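Local coordinates for protein histone-lysine N-methyltransferase SETMAR (Homo sapiens, PDB 3BO5) that dimethylates a lysine of histone H3 through its SET domain and, as a fusion with a mariner transposase, binds DNA and takes part in double-strand break repair, at residues A[67-71]-A[72-76]; A[104-107]-A[108-111]. The protein carries 2 engineered substitutions. One frame throughout, in Å; residues are numbered along the deposited sequence.

Contact 1 of 2, residues A[67-71]-A[72-76]; sequences TPCLP and GTCSC. With ZN (zinc ion), chain D; ZN (zinc ion), chain C; ZN (zinc ion), chain B.
Cys69 and Cys74 meet at a zinc ion on the two sides of a tight turn. Cys69 SG binds the zinc ion of chain D at 2.4 Å, and Cys74 SG binds the same ion at 2.3 Å. Cys69 SG also bridges to the zinc ion of chain C, at 2.4 Å. Cys74 SG reaches the shared ion by turning anti to its own backbone N (chi1 177°). Cys76 SG binds the third ion, that of chain B. Hydrogen bonds close the turn. Thr73 N donates to Leu70 O at 3.1 Å. Cys74 N adds a weak bond to Leu70 O, at 3.0 Å. At Gly72 a side chain would clash with Pro71 O, and the backbone phi is positive. One water bridges the backbone of Pro68 and Leu70 and the hydroxyl of Thr73. It donates to Pro68 O at 2.8 Å and accepts from Leu70 N at 3.0 Å. The hydroxyl OG1 of Thr73 lies 2.6 Å from the same water. The water thus links Pro68 and Leu70 to Thr73. Cys62 and Cys64 complete the site of the chain D ion. This is the triangular three-zinc cluster of a pre-SET domain, in which nine cysteines hold three ions and some sulfurs serve two.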
loop_
_atom_site.group_PDB
_atom_site.type_symbol
_atom_site.label_atom_id
_atom_site.label_comp_id
_atom_site.label_asym_id
_atom_site.label_seq_id
_atom_site.Cartn_x
_atom_site.Cartn_y
_atom_site.Cartn_z
ATOM N N THR A 67 -25.026 -15.981 -10.261
ATOM C CA THR A 67 -25.571 -14.886 -9.417
ATOM C C THR A 67 -24.388 -14.193 -8.786
ATOM O O THR A 67 -23.292 -14.778 -8.791
ATOM C CB THR A 67 -26.501 -15.423 -8.257
ATOM O OG1 THR A 67 -25.765 -16.341 -7.453
ATOM C CG2 THR A 67 -27.715 -16.153 -8.848
ATOM N N PRO A 68 -24.581 -12.989 -8.258
ATOM C CA PRO A 68 -23.443 -12.269 -7.695
ATOM C C PRO A 68 -22.776 -13.008 -6.529
ATOM O O PRO A 68 -23.353 -13.841 -5.814
ATOM C CB PRO A 68 -24.061 -10.960 -7.175
ATOM C CG PRO A 68 -25.258 -10.753 -8.169
ATOM C CD PRO A 68 -25.811 -12.143 -8.326
ATOM N N CYS A 69 -21.522 -12.599 -6.318
ATOM C CA CYS A 69 -20.782 -13.129 -5.250
ATOM C C CYS A 69 -21.351 -12.544 -3.951
ATOM O O CYS A 69 -21.343 -11.315 -3.723
ATOM C CB CYS A 69 -19.305 -12.707 -5.413
ATOM S SG CYS A 69 -18.604 -13.486 -6.850
ATOM N N LEU A 70 -21.775 -13.447 -3.120
ATOM C CA LEU A 70 -22.294 -13.062 -1.789
ATOM C C LEU A 70 -21.789 -14.000 -0.717
ATOM O O LEU A 70 -21.487 -15.194 -0.956
ATOM C CB LEU A 70 -23.818 -12.986 -1.817
ATOM C CG LEU A 70 -24.420 -11.822 -2.637
ATOM C CD1 LEU A 70 -25.866 -12.201 -2.967
ATOM C CD2 LEU A 70 -24.341 -10.509 -1.906
ATOM N N PRO A 71 -21.681 -13.477 0.521
ATOM C CA PRO A 71 -21.264 -14.318 1.612
ATOM C C PRO A 71 -22.125 -15.578 1.791
ATOM O O PRO A 71 -23.357 -15.508 1.614
ATOM C CB PRO A 71 -21.386 -13.388 2.830
ATOM C CG PRO A 71 -21.145 -12.068 2.344
ATOM C CD PRO A 71 -21.891 -12.086 0.957
ATOM N N GLY A 72 -21.504 -16.714 2.044
ATOM C CA GLY A 72 -22.294 -17.919 2.172
ATOM C C GLY A 72 -22.125 -18.800 0.953
ATOM O O GLY A 72 -22.034 -20.031 1.100
ATOM N N THR A 73 -22.077 -18.166 -0.231
ATOM C CA THR A 73 -22.035 -18.935 -1.480
ATOM C C THR A 73 -20.745 -18.644 -2.276
ATOM O O THR A 73 -20.383 -19.358 -3.201
ATOM C CB THR A 73 -23.279 -18.711 -2.339
ATOM O OG1 THR A 73 -23.454 -17.317 -2.564
ATOM C CG2 THR A 73 -24.529 -19.154 -1.562
ATOM N N CYS A 74 -20.031 -17.616 -1.871
ATOM C CA CYS A 74 -18.814 -17.203 -2.585
ATOM C C CYS A 74 -17.618 -17.536 -1.750
ATOM O O CYS A 74 -17.494 -17.046 -0.612
ATOM C CB CYS A 74 -18.849 -15.698 -2.823
ATOM S SG CYS A 74 -17.308 -15.187 -3.632
ATOM N N SER A 75 -16.783 -18.437 -2.262
ATOM C CA SER A 75 -15.594 -18.867 -1.467
ATOM C C SER A 75 -14.558 -17.772 -1.314
ATOM O O SER A 75 -13.637 -17.850 -0.502
ATOM C CB SER A 75 -14.935 -20.136 -2.022
ATOM O OG SER A 75 -14.626 -20.027 -3.396
ATOM N N CYS A 76 -14.701 -16.706 -2.103
ATOM C CA CYS A 76 -13.897 -15.502 -1.880
ATOM C C CYS A 76 -14.361 -14.614 -0.724
ATOM O O CYS A 76 -13.629 -13.665 -0.373
ATOM C CB CYS A 76 -13.797 -14.644 -3.164
ATOM S SG CYS A 76 -13.096 -15.507 -4.520
HETATM ZN ZN ZN D . -17.850 -15.529 -5.816
HETATM ZN ZN ZN C . -16.812 -12.088 -7.500
HETATM ZN ZN ZN B . -14.244 -14.853 -6.404
HETATM O O HOH W 1 -22.271 -16.065 -4.467
#

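Contact 2 of 2, residues A[104-107]-A[108-111]; sequences ECNV and LCRC. With ZN (zinc ion), chain B; ZN (zinc ion), chain C.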
loop_
_atom_site.group_PDB
_atom_site.type_symbol
_atom_site.label_atom_id
_atom_site.label_comp_id
_atom_site.label_asym_id
_atom_site.label_seq_id
_atom_site.Cartn_x
_atom_site.Cartn_y
_atom_site.Cartn_z
ATOM N N GLU A 104 -9.916 -10.708 -2.651
ATOM C CA GLU A 104 -10.774 -10.231 -3.783
ATOM C C GLU A 104 -11.031 -11.359 -4.776
ATOM O O GLU A 104 -10.226 -12.301 -4.917
ATOM C CB GLU A 104 -10.112 -9.042 -4.518
ATOM C CG GLU A 104 -10.084 -7.839 -3.611
ATOM C CD GLU A 104 -9.873 -6.511 -4.363
ATOM O OE1 GLU A 104 -9.692 -6.482 -5.617
ATOM O OE2 GLU A 104 -9.839 -5.526 -3.589
ATOM N N CYS A 105 -12.130 -11.209 -5.547
ATOM C CA CYS A 105 -12.297 -12.086 -6.708
ATOM C C CYS A 105 -11.156 -11.764 -7.681
ATOM O O CYS A 105 -10.615 -10.668 -7.680
ATOM C CB CYS A 105 -13.677 -11.906 -7.284
ATOM S SG CYS A 105 -14.879 -12.596 -6.238
ATOM N N ASN A 106 -10.696 -12.809 -8.394
ATOM C CA ASN A 106 -9.486 -12.711 -9.165
ATOM C C ASN A 106 -9.684 -13.066 -10.623
ATOM O O ASN A 106 -10.788 -13.127 -11.101
ATOM C CB ASN A 106 -8.354 -13.478 -8.497
ATOM C CG ASN A 106 -8.546 -14.977 -8.543
ATOM O OD1 ASN A 106 -9.267 -15.493 -9.379
ATOM N ND2 ASN A 106 -7.816 -15.705 -7.672
ATOM N N VAL A 107 -8.571 -13.254 -11.334
ATOM C CA VAL A 107 -8.707 -13.440 -12.788
ATOM C C VAL A 107 -9.445 -14.769 -13.108
ATOM O O VAL A 107 -9.975 -14.945 -14.221
ATOM C CB VAL A 107 -7.309 -13.378 -13.431
ATOM C CG1 VAL A 107 -6.451 -14.559 -13.012
ATOM C CG2 VAL A 107 -7.408 -13.206 -14.971
ATOM N N LEU A 108 -9.455 -15.687 -12.148
ATOM C CA LEU A 108 -10.089 -16.964 -12.386
ATOM C C LEU A 108 -11.534 -17.060 -11.946
ATOM O O LEU A 108 -12.250 -18.075 -12.283
ATOM C CB LEU A 108 -9.288 -18.062 -11.738
ATOM C CG LEU A 108 -7.871 -18.123 -12.317
ATOM C CD1 LEU A 108 -7.299 -19.334 -11.597
ATOM C CD2 LEU A 108 -7.821 -18.259 -13.853
ATOM N N CYS A 109 -11.991 -16.102 -11.135
ATOM C CA CYS A 109 -13.383 -16.065 -10.708
ATOM C C CYS A 109 -14.228 -15.766 -11.963
ATOM O O CYS A 109 -13.881 -14.870 -12.696
ATOM C CB CYS A 109 -13.558 -14.958 -9.626
ATOM S SG CYS A 109 -12.676 -15.356 -8.114
ATOM N N ARG A 110 -15.388 -16.416 -12.086
ATOM C CA ARG A 110 -16.166 -16.162 -13.276
ATOM C C ARG A 110 -17.205 -15.106 -13.065
ATOM O O ARG A 110 -17.874 -14.729 -14.035
ATOM C CB ARG A 110 -16.807 -17.433 -13.764
ATOM C CG ARG A 110 -15.751 -18.310 -14.400
ATOM C CD ARG A 110 -16.002 -19.760 -14.120
ATOM N NE ARG A 110 -17.179 -20.159 -14.854
ATOM C CZ ARG A 110 -17.702 -21.376 -14.831
ATOM N NH1 ARG A 110 -18.802 -21.623 -15.542
ATOM N NH2 ARG A 110 -17.134 -22.320 -14.098
ATOM N N CYS A 111 -17.283 -14.558 -11.837
ATOM C CA CYS A 111 -18.093 -13.352 -11.672
ATOM C C CYS A 111 -17.624 -12.230 -12.593
ATOM O O CYS A 111 -16.452 -12.202 -13.039
ATOM C CB CYS A 111 -18.086 -12.872 -10.207
ATOM S SG CYS A 111 -16.338 -12.571 -9.697
HETATM ZN ZN ZN B . -14.244 -14.853 -6.404
HETATM ZN ZN ZN C . -16.812 -12.088 -7.500
#
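Cys109 SG binds a metal and also accepts a backbone N-H. It binds the zinc ion of chain B at 2.4 Å and accepts a nearly straight hydrogen bond from Asn106 N at 3.2 Å (168°). The same sulfur has a further hydrogen bond elsewhere in the structure. Cys105 SG is shared between two ions. It binds the chain B ion, alongside Cys109, and the chain C ion, where Cys111 SG joins it at 2.3 Å. The CB of Cys105 also packs on Cys111 SG at 3.7 Å. Between the ligands the chain makes a type I beta turn from Asn106 to Cys109. Cys109 N donates to Asn106 O at 3.2 Å. The side chain of Asn106 backs this turn. With CG set between its backbone N and carbonyl carbon (chi1 70°), OD1 folds over the turn and accepts Leu108 N at 2.8 Å, an Asx turn. Cys109 N gives OD1 a second, weak bond. ND2 is hydrogen-bonded elsewhere. An alanine here would remove the OD1 acceptor, and Leu108 N would probably be left without this partner and the turn less firmly set. Val107 CG1 lies against Leu108 CG at 3.9 Å. Glu104 bonds to Gln121 and Val120, which ties the start of the loop to later chain. The hydrogen bonds on the Cys109 sulfur are likely to offset part of the negative charge of a zinc-bound thiolate.

In the fold
Contacts 1 and 2 are two loops of the same pre-SET domain, and their centres lie 11 Å apart. They share two zinc ions. The chain B ion takes Cys76 from contact 1 and Cys105 and Cys109 from contact 2. The chain C ion takes Cys69 from the first and Cys105 and Cys111 from the second. The loops also touch directly: Cys69 SG is 3.5 Å from Cys111 CB, and Cys76 SG is 3.6 Å from Cys109 SG. Cys62 completes the chain B site and Cys115 the chain C site. Their centres lie about 26 Å (contact 1) and 21 Å (contact 2) from the centre of the chain. The cofactor site lies on later residues; Trp138 and His211 bind S-adenosyl-L-methionine.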